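Local structure of TIGR00725 family protein (Thermotoga maritima, 1RCU) at residues I146-T151 and E183-I188; D90-N95 and L106-R111; A119-S124 and Q187-I192. The protein is of unknown function but belongs to the SLOG superfamily of Rossmann-like proteins, so it may bind a nucleotide or a related small ligand. All blocks are in the same frame, centred on the assembly; numbering follows the deposited sequence.

Contact 1: residues I146-T151 and E183-I188; sequences ILLRGT and EEAVQI
Ile146, on strand 145-148, packs against Ile188 and Ala185 of helix 182-190. The tight part lies at the tip of Ile146, where Ile146 CD1 is 3.7 Å from Ile188 CG2. The two isoleucine side chains run past each other in opposite directions, so they meet along their flanks. In Ile146, CG1 lies beside the backbone N (chi1 -61°), and an extended chi2 sends CD1 on to Ile188 CG2 and Ala185 O. Ile146 CD1 also rests 3.7 Å from Ala185 O.

Around Ala185 CB the fit is looser. The other branch of Ile146, CG2, is 4.3 Å from Ala185 CB. Leu148 reaches the helix through one methyl, with its CD1 4.1 Å from Ala185 CB. No hydrogen bond joins the two segments. By contrast, Glu183 and Gln187 lie on the solvent side of the helix. Val186 points away from the strand and packs on Tyr59. Beyond Leu148 the chain leaves the helix in a type II turn, with Gly150 at a positive phi. Thr151 OG1 closes this turn by donating to Leu148 O at 2.6 Å, and it also takes a bond from Gly126 N.

The short axes run nearly antiparallel, at 176°, and approach to 9.3 Å. This is helix-on-sheet packing of an alpha/beta fold. Strand 145-148 runs between strands 121-125 and 176-179, bonded through its backbone to both. Helix 182-190 covers it and also reaches strand 176-179, where Ile188 touches His177 and Ala179.

Contact 2: residues D90-N95 and L106-R111; sequences DEEAGN and LDFQMR
Asp90 and Leu106 are joined by a backbone hydrogen bond, Asp90 N to Leu106 O, 2.7 Å long with an N-H...O angle of 148°. A second, looser meeting is made by Glu92 and Phe108, whose side chains cross at about a right angle. From CB, which heads toward the helix segment, the Glu92 chain passes through CG, held beside the backbone N, and bends at chi2. The bend brings the carboxylate to Phe108. CD then carries two oxygens with different partners. Glu92 OE2 lies 3.7 Å from Phe108 CZ and 3.9 Å from Phe108 CE1, an oblique approach to the ring. The carboxylate and ring planes are 72° apart. The other oxygen, OE1, forms a salt bridge with Arg66, which also touches the Phe108 ring.

Arg111 folds back on the first turn of its own helix. Arg111 NE and NH2 both donate to Phe108 O, at 3.2 and 3.1 Å, and NH2 lies at the edge of the Phe108 ring. Two bonds to one oxygen probably hold the guanidinium in place. Asp107 OD1 accepts from the backbone N of Met110 (a selenomethionine) at 3.1 Å and 175°. OD2 of Asp107 pairs with Arg117 of the second subunit.

Asp107 is thus a classical N-cap for helix 108-116. The contact joins two loops that follow adjacent parallel strands, 84-88 and 100-103, at the carboxyl-end edge of a Rossmann-like sheet.

Contact 3: residues A119-S124 and Q187-I192; sequences ADVVVS and QIIEQI
Val121 and Val123, on one face of a strand, meet a single helix residue, Ile189. Each branch of the isoleucine takes part. Ile189 CG2 lies 4.1 Å, and Ile189 CG1 4.2 Å, from Val121 CG1. The tip, Ile189 CD1, touches Val123 CG2 at 4.2 Å. Both valines cross the isoleucine at about a right angle. With chi1 at -63°, CG1 of Ile189 sits beside its backbone N, leaving CG2 and CD1 to reach different valines.

The next shell fixes these positions. Strand 121-125 is bonded through its backbone to strand 25-30 on one flank, where Val121 and Val123 pair with Val27, and to strand 145-148 on the other. Ile146 of that second strand touches both Val121 and Ile189. Tyr59 also packs on Ile189. The helix itself is near its end: Gln191 N still bonds to Gln187 O at 3.0 Å, but Gln191 already leaves helical geometry.

Across the segments the contact is wholly apolar, with no hydrogen bond and no charge pair. Its hold therefore rests on buried methyl surfaces. The backbone hydrogen bonds of strand and helix are made within the sheet and the helix, not across the contact.

Contact 2 comes first along the chain. It closes a short loop in which strand 100-103 runs, and ties the start of helix 108-116 to the loop after strand 84-88. That helix leads into strand 121-125, where contact 3 opens. Contact 1 opens later, on strand 145-148. Contact 3 thus opens before contact 1, and both end on the same stretch of helix 182-190, sharing Gln187 and Ile188. They touch through the neighbouring strands 145-148 and 121-125. Together they fasten the C-terminal helix to the sheet. Contact 2 lies on the opposite side of the chain's centre from contact 1, the centres about 26 Å apart.

Contact 1: residues I146-T151 and E183-I188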
loop_
_atom_site.group_PDB
_atom_site.type_symbol
_atom_site.label_atom_id
_atom_site.label_comp_id
_atom_site.label_asym_id
_atom_site.label_seq_id
_atom_site.Cartn_x
_atom_site.Cartn_y
_atom_site.Cartn_z
ATOM N N ILE A 146 6.754 -17.729 17.187
ATOM C CA ILE A 146 7.072 -18.267 18.490
ATOM C C ILE A 146 6.401 -17.345 19.499
ATOM O O ILE A 146 6.742 -16.169 19.592
ATOM C CB ILE A 146 8.582 -18.294 18.749
ATOM C CG1 ILE A 146 9.258 -19.188 17.704
ATOM C CG2 ILE A 146 8.856 -18.796 20.192
ATOM C CD1 ILE A 146 10.770 -19.114 17.724
ATOM N N LEU A 147 5.424 -17.874 20.228
ATOM C CA LEU A 147 4.709 -17.084 21.227
ATOM C C LEU A 147 5.503 -17.197 22.511
ATOM O O LEU A 147 5.861 -18.306 22.931
ATOM C CB LEU A 147 3.290 -17.641 21.471
ATOM C CG LEU A 147 2.333 -17.938 20.300
ATOM C CD1 LEU A 147 1.039 -18.575 20.812
ATOM C CD2 LEU A 147 2.010 -16.653 19.537
ATOM N N LEU A 148 5.808 -16.062 23.127
ATOM C CA LEU A 148 6.544 -16.087 24.383
ATOM C C LEU A 148 5.445 -16.025 25.441
ATOM O O LEU A 148 4.971 -14.954 25.802
ATOM C CB LEU A 148 7.481 -14.878 24.472
ATOM C CG LEU A 148 8.581 -14.967 25.532
ATOM C CD1 LEU A 148 9.388 -16.270 25.389
ATOM C CD2 LEU A 148 9.489 -13.771 25.389
ATOM N N ARG A 149 5.023 -17.197 25.895
ATOM C CA ARG A 149 3.947 -17.333 26.872
ATOM C C ARG A 149 4.193 -16.694 28.229
ATOM O O ARG A 149 5.329 -16.454 28.627
ATOM C CB ARG A 149 3.634 -18.818 27.051
ATOM C CG ARG A 149 3.477 -19.508 25.728
ATOM C CD ARG A 149 2.262 -19.011 24.991
ATOM N NE ARG A 149 1.191 -19.971 25.191
ATOM C CZ ARG A 149 0.377 -19.974 26.235
ATOM N NH1 ARG A 149 0.486 -19.055 27.179
ATOM N NH2 ARG A 149 -0.507 -20.937 26.341
ATOM N N GLY A 150 3.101 -16.434 28.938
ATOM C CA GLY A 150 3.204 -15.834 30.249
ATOM C C GLY A 150 3.284 -14.329 30.160
ATOM O O GLY A 150 3.161 -13.645 31.165
ATOM N N THR A 151 3.460 -13.801 28.954
ATOM C CA THR A 151 3.578 -12.360 28.753
ATOM C C THR A 151 2.232 -11.678 28.520
ATOM O O THR A 151 2.170 -10.480 28.231
ATOM C CB THR A 151 4.506 -12.051 27.566
ATOM O OG1 THR A 151 3.938 -12.581 26.356
ATOM C CG2 THR A 151 5.883 -12.674 27.802
ATOM N N GLU A 183 15.303 -18.088 26.743
ATOM C CA GLU A 183 16.249 -19.121 26.360
ATOM C C GLU A 183 15.550 -20.197 25.532
ATOM O O GLU A 183 16.122 -20.722 24.572
ATOM C CB GLU A 183 16.903 -19.734 27.598
ATOM C CG GLU A 183 18.037 -20.683 27.278
ATOM C CD GLU A 183 18.758 -21.166 28.519
ATOM O OE1 GLU A 183 18.172 -21.968 29.280
ATOM O OE2 GLU A 183 19.915 -20.735 28.732
ATOM N N GLU A 184 14.309 -20.508 25.895
ATOM C CA GLU A 184 13.541 -21.512 25.172
ATOM C C GLU A 184 13.224 -20.988 23.771
ATOM O O GLU A 184 13.330 -21.717 22.789
ATOM C CB GLU A 184 12.242 -21.832 25.925
ATOM C CG GLU A 184 11.569 -23.122 25.496
ATOM C CD GLU A 184 10.314 -23.412 26.296
ATOM O OE1 GLU A 184 10.254 -23.017 27.484
ATOM O OE2 GLU A 184 9.396 -24.053 25.745
ATOM N N ALA A 185 12.852 -19.712 23.693
ATOM C CA ALA A 185 12.517 -19.058 22.427
ATOM C C ALA A 185 13.643 -19.104 21.389
ATOM O O ALA A 185 13.440 -19.531 20.252
ATOM C CB ALA A 185 12.123 -17.604 22.681
ATOM N N VAL A 186 14.835 -18.658 21.771
ATOM C CA VAL A 186 15.971 -18.657 20.859
ATOM C C VAL A 186 16.385 -20.068 20.475
ATOM O O VAL A 186 16.948 -20.311 19.410
ATOM C CB VAL A 186 17.171 -17.963 21.488
ATOM C CG1 VAL A 186 18.304 -17.833 20.480
ATOM C CG2 VAL A 186 16.739 -16.614 22.008
ATOM N N GLN A 187 16.107 -20.998 21.366
ATOM C CA GLN A 187 16.426 -22.385 21.145
ATOM C C GLN A 187 15.594 -22.912 19.978
ATOM O O GLN A 187 16.081 -23.644 19.122
ATOM C CB GLN A 187 16.114 -23.136 22.429
ATOM C CG GLN A 187 16.580 -24.544 22.503
ATOM C CD GLN A 187 16.263 -25.147 23.860
ATOM O OE1 GLN A 187 16.675 -24.614 24.896
ATOM N NE2 GLN A 187 15.511 -26.246 23.864
ATOM N N ILE A 188 14.330 -22.521 19.959
ATOM C CA ILE A 188 13.402 -22.919 18.908
ATOM C C ILE A 188 13.806 -22.286 17.565
ATOM O O ILE A 188 13.705 -22.918 16.512
ATOM C CB ILE A 188 11.966 -22.487 19.300
ATOM C CG1 ILE A 188 11.524 -23.258 20.539
ATOM C CG2 ILE A 188 10.996 -22.759 18.184
ATOM C CD1 ILE A 188 10.253 -22.738 21.167
#

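Contact 2: residues D90-N95 and L106-R111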
loop_
_atom_site.group_PDB
_atom_site.type_symbol
_atom_site.label_atom_id
_atom_site.label_comp_id
_atom_site.label_asym_id
_atom_site.label_seq_id
_atom_site.Cartn_x
_atom_site.Cartn_y
_atom_site.Cartn_z
ATOM N N ASP A 90 3.369 5.420 8.743
ATOM C CA ASP A 90 3.418 6.813 8.323
ATOM C C ASP A 90 4.846 7.335 8.324
ATOM O O ASP A 90 5.788 6.592 8.048
ATOM C CB ASP A 90 2.573 7.697 9.244
ATOM C CG ASP A 90 1.334 8.247 8.551
ATOM O OD1 ASP A 90 0.314 7.520 8.461
ATOM O OD2 ASP A 90 1.386 9.405 8.079
ATOM N N GLU A 91 4.994 8.617 8.645
ATOM C CA GLU A 91 6.303 9.249 8.693
ATOM C C GLU A 91 6.705 9.434 10.150
ATOM O O GLU A 91 7.269 10.461 10.532
ATOM C CB GLU A 91 6.266 10.591 7.961
ATOM C CG GLU A 91 5.994 10.428 6.469
ATOM C CD GLU A 91 6.133 11.716 5.683
ATOM O OE1 GLU A 91 5.309 12.631 5.889
ATOM O OE2 GLU A 91 7.069 11.814 4.860
ATOM N N GLU A 92 6.413 8.412 10.953
ATOM C CA GLU A 92 6.718 8.413 12.378
ATOM C C GLU A 92 8.198 8.603 12.688
ATOM O O GLU A 92 9.050 8.592 11.802
ATOM C CB GLU A 92 6.228 7.125 13.040
ATOM C CG GLU A 92 4.739 7.135 13.351
ATOM C CD GLU A 92 4.418 6.344 14.598
ATOM O OE1 GLU A 92 5.200 6.448 15.568
ATOM O OE2 GLU A 92 3.386 5.639 14.621
ATOM N N ALA A 93 8.493 8.779 13.968
ATOM C CA ALA A 93 9.855 9.024 14.424
ATOM C C ALA A 93 10.617 7.769 14.830
ATOM O O ALA A 93 11.788 7.597 14.484
ATOM C CB ALA A 93 9.819 10.005 15.586
ATOM N N GLY A 94 9.945 6.907 15.585
ATOM C CA GLY A 94 10.565 5.680 16.043
ATOM C C GLY A 94 11.222 5.843 17.403
ATOM O O GLY A 94 11.564 6.950 17.810
ATOM N N ASN A 95 11.402 4.736 18.110
ATOM C CA ASN A 95 12.027 4.795 19.417
ATOM C C ASN A 95 13.500 5.156 19.211
ATOM O O ASN A 95 14.055 4.926 18.138
ATOM C CB ASN A 95 11.839 3.454 20.151
ATOM C CG ASN A 95 12.599 2.308 19.503
ATOM O OD1 ASN A 95 13.831 2.312 19.461
ATOM N ND2 ASN A 95 11.867 1.317 19.000
ATOM N N LEU A 106 2.605 4.304 5.478
ATOM C CA LEU A 106 1.490 3.365 5.531
ATOM C C LEU A 106 0.857 3.379 6.919
ATOM O O LEU A 106 1.517 3.699 7.908
ATOM C CB LEU A 106 1.973 1.936 5.211
ATOM C CG LEU A 106 2.066 1.380 3.780
ATOM C CD1 LEU A 106 1.851 2.476 2.740
ATOM C CD2 LEU A 106 3.423 0.681 3.606
ATOM N N ASP A 107 -0.426 3.041 7.002
ATOM C CA ASP A 107 -1.068 2.983 8.310
ATOM C C ASP A 107 -0.536 1.770 9.079
ATOM O O ASP A 107 0.196 0.946 8.533
ATOM C CB ASP A 107 -2.598 2.894 8.182
ATOM C CG ASP A 107 -3.063 1.690 7.370
ATOM O OD1 ASP A 107 -2.616 0.550 7.636
ATOM O OD2 ASP A 107 -3.891 1.883 6.457
ATOM N N PHE A 108 -0.930 1.662 10.340
ATOM C CA PHE A 108 -0.491 0.581 11.221
ATOM C C PHE A 108 -0.509 -0.853 10.704
ATOM O O PHE A 108 0.502 -1.552 10.784
ATOM C CB PHE A 108 -1.278 0.659 12.531
ATOM C CG PHE A 108 -0.847 1.789 13.413
ATOM C CD1 PHE A 108 0.320 1.681 14.159
ATOM C CD2 PHE A 108 -1.554 2.992 13.431
ATOM C CE1 PHE A 108 0.782 2.751 14.912
ATOM C CE2 PHE A 108 -1.097 4.074 14.182
ATOM C CZ PHE A 108 0.078 3.949 14.922
ATOM N N GLN A 109 -1.653 -1.280 10.181
ATOM C CA GLN A 109 -1.815 -2.637 9.679
ATOM C C GLN A 109 -0.983 -2.974 8.441
ATOM O O GLN A 109 -0.314 -4.012 8.393
ATOM C CB GLN A 109 -3.303 -2.913 9.426
ATOM C CG GLN A 109 -4.073 -3.253 10.694
ATOM C CD GLN A 109 -3.999 -2.164 11.750
ATOM O OE1 GLN A 109 -4.535 -1.068 11.575
ATOM N NE2 GLN A 109 -3.324 -2.465 12.861
HETATM N N MSE A 110 -1.009 -2.112 7.438
HETATM C CA MSE A 110 -0.222 -2.364 6.239
HETATM C C MSE A 110 1.274 -2.300 6.538
HETATM O O MSE A 110 2.056 -3.069 5.981
HETATM C CB MSE A 110 -0.634 -1.379 5.148
HETATM C CG MSE A 110 -2.056 -1.665 4.681
HETATM SE SE MSE A 110 -2.678 -0.579 3.239
HETATM C CE MSE A 110 -2.337 1.159 4.039
ATOM N N ARG A 111 1.666 -1.394 7.427
ATOM C CA ARG A 111 3.062 -1.267 7.840
ATOM C C ARG A 111 3.485 -2.628 8.413
ATOM O O ARG A 111 4.607 -3.092 8.203
ATOM C CB ARG A 111 3.172 -0.184 8.923
ATOM C CG ARG A 111 4.546 0.005 9.565
ATOM C CD ARG A 111 4.772 -0.800 10.850
ATOM N NE ARG A 111 3.526 -1.039 11.559
ATOM C CZ ARG A 111 3.318 -0.761 12.840
ATOM N NH1 ARG A 111 4.279 -0.218 13.576
ATOM N NH2 ARG A 111 2.143 -1.049 13.385
#

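Contact 3: residues A119-S124 and Q187-I192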
loop_
_atom_site.group_PDB
_atom_site.type_symbol
_atom_site.label_atom_id
_atom_site.label_comp_id
_atom_site.label_asym_id
_atom_site.label_seq_id
_atom_site.Cartn_x
_atom_site.Cartn_y
_atom_site.Cartn_z
ATOM N N ALA A 119 10.722 -11.198 7.831
ATOM C CA ALA A 119 10.944 -12.187 8.867
ATOM C C ALA A 119 11.198 -13.608 8.414
ATOM O O ALA A 119 10.583 -14.099 7.467
ATOM C CB ALA A 119 9.756 -12.182 9.855
ATOM N N ASP A 120 12.116 -14.266 9.114
ATOM C CA ASP A 120 12.390 -15.674 8.876
ATOM C C ASP A 120 11.624 -16.347 10.002
ATOM O O ASP A 120 11.299 -17.539 9.936
ATOM C CB ASP A 120 13.868 -15.998 9.029
ATOM C CG ASP A 120 14.700 -15.444 7.892
ATOM O OD1 ASP A 120 14.286 -15.625 6.725
ATOM O OD2 ASP A 120 15.766 -14.841 8.154
ATOM N N VAL A 121 11.358 -15.563 11.043
ATOM C CA VAL A 121 10.623 -16.033 12.202
ATOM C C VAL A 121 10.119 -14.848 13.020
ATOM O O VAL A 121 10.776 -13.809 13.090
ATOM C CB VAL A 121 11.500 -16.946 13.103
ATOM C CG1 VAL A 121 12.635 -16.161 13.706
ATOM C CG2 VAL A 121 10.638 -17.574 14.190
ATOM N N VAL A 122 8.935 -15.006 13.607
ATOM C CA VAL A 122 8.320 -13.958 14.416
ATOM C C VAL A 122 8.185 -14.367 15.887
ATOM O O VAL A 122 7.737 -15.478 16.190
ATOM C CB VAL A 122 6.904 -13.621 13.896
ATOM C CG1 VAL A 122 6.247 -12.559 14.782
ATOM C CG2 VAL A 122 6.993 -13.155 12.454
ATOM N N VAL A 123 8.591 -13.479 16.792
ATOM C CA VAL A 123 8.498 -13.719 18.230
ATOM C C VAL A 123 7.502 -12.696 18.754
ATOM O O VAL A 123 7.620 -11.507 18.482
ATOM C CB VAL A 123 9.855 -13.515 18.916
ATOM C CG1 VAL A 123 9.726 -13.766 20.420
ATOM C CG2 VAL A 123 10.870 -14.459 18.312
ATOM N N SER A 124 6.536 -13.173 19.525
ATOM C CA SER A 124 5.452 -12.355 20.051
ATOM C C SER A 124 5.470 -12.176 21.570
ATOM O O SER A 124 5.685 -13.133 22.304
ATOM C CB SER A 124 4.147 -13.026 19.621
ATOM O OG SER A 124 3.034 -12.227 19.934
ATOM N N GLN A 187 16.107 -20.998 21.366
ATOM C CA GLN A 187 16.426 -22.385 21.145
ATOM C C GLN A 187 15.594 -22.912 19.978
ATOM O O GLN A 187 16.081 -23.644 19.122
ATOM C CB GLN A 187 16.114 -23.136 22.429
ATOM C CG GLN A 187 16.580 -24.544 22.503
ATOM C CD GLN A 187 16.263 -25.147 23.860
ATOM O OE1 GLN A 187 16.675 -24.614 24.896
ATOM N NE2 GLN A 187 15.511 -26.246 23.864
ATOM N N ILE A 188 14.330 -22.521 19.959
ATOM C CA ILE A 188 13.402 -22.919 18.908
ATOM C C ILE A 188 13.806 -22.286 17.565
ATOM O O ILE A 188 13.705 -22.918 16.512
ATOM C CB ILE A 188 11.966 -22.487 19.300
ATOM C CG1 ILE A 188 11.524 -23.258 20.539
ATOM C CG2 ILE A 188 10.996 -22.759 18.184
ATOM C CD1 ILE A 188 10.253 -22.738 21.167
ATOM N N ILE A 189 14.269 -21.038 17.599
ATOM C CA ILE A 189 14.699 -20.352 16.381
ATOM C C ILE A 189 15.894 -21.088 15.792
ATOM O O ILE A 189 15.971 -21.280 14.585
ATOM C CB ILE A 189 15.138 -18.896 16.660
ATOM C CG1 ILE A 189 13.954 -18.081 17.187
ATOM C CG2 ILE A 189 15.697 -18.265 15.392
ATOM C CD1 ILE A 189 14.335 -16.692 17.708
ATOM N N GLU A 190 16.835 -21.474 16.649
ATOM C CA GLU A 190 18.016 -22.194 16.196
ATOM C C GLU A 190 17.580 -23.520 15.584
ATOM O O GLU A 190 18.048 -23.914 14.517
ATOM C CB GLU A 190 18.982 -22.412 17.368
ATOM C CG GLU A 190 19.537 -21.111 17.930
ATOM C CD GLU A 190 20.496 -21.324 19.088
ATOM O OE1 GLU A 190 20.096 -21.934 20.100
ATOM O OE2 GLU A 190 21.654 -20.867 18.996
ATOM N N GLN A 191 16.654 -24.190 16.258
ATOM C CA GLN A 191 16.112 -25.458 15.785
ATOM C C GLN A 191 15.362 -25.229 14.467
ATOM O O GLN A 191 14.664 -26.110 13.976
ATOM C CB GLN A 191 15.138 -26.030 16.830
ATOM C CG GLN A 191 15.784 -26.490 18.148
ATOM C CD GLN A 191 14.753 -26.828 19.234
ATOM O OE1 GLN A 191 13.841 -27.622 19.017
ATOM N NE2 GLN A 191 14.913 -26.229 20.411
ATOM N N ILE A 192 15.536 -24.034 13.904
ATOM C CA ILE A 192 14.866 -23.603 12.670
ATOM C C ILE A 192 13.349 -23.725 12.815
ATOM O O ILE A 192 12.680 -22.696 13.054
ATOM C CB ILE A 192 15.297 -24.430 11.417
ATOM C CG1 ILE A 192 16.655 -23.946 10.901
ATOM C CG2 ILE A 192 14.247 -24.297 10.304
ATOM C CD1 ILE A 192 17.832 -24.420 11.716
#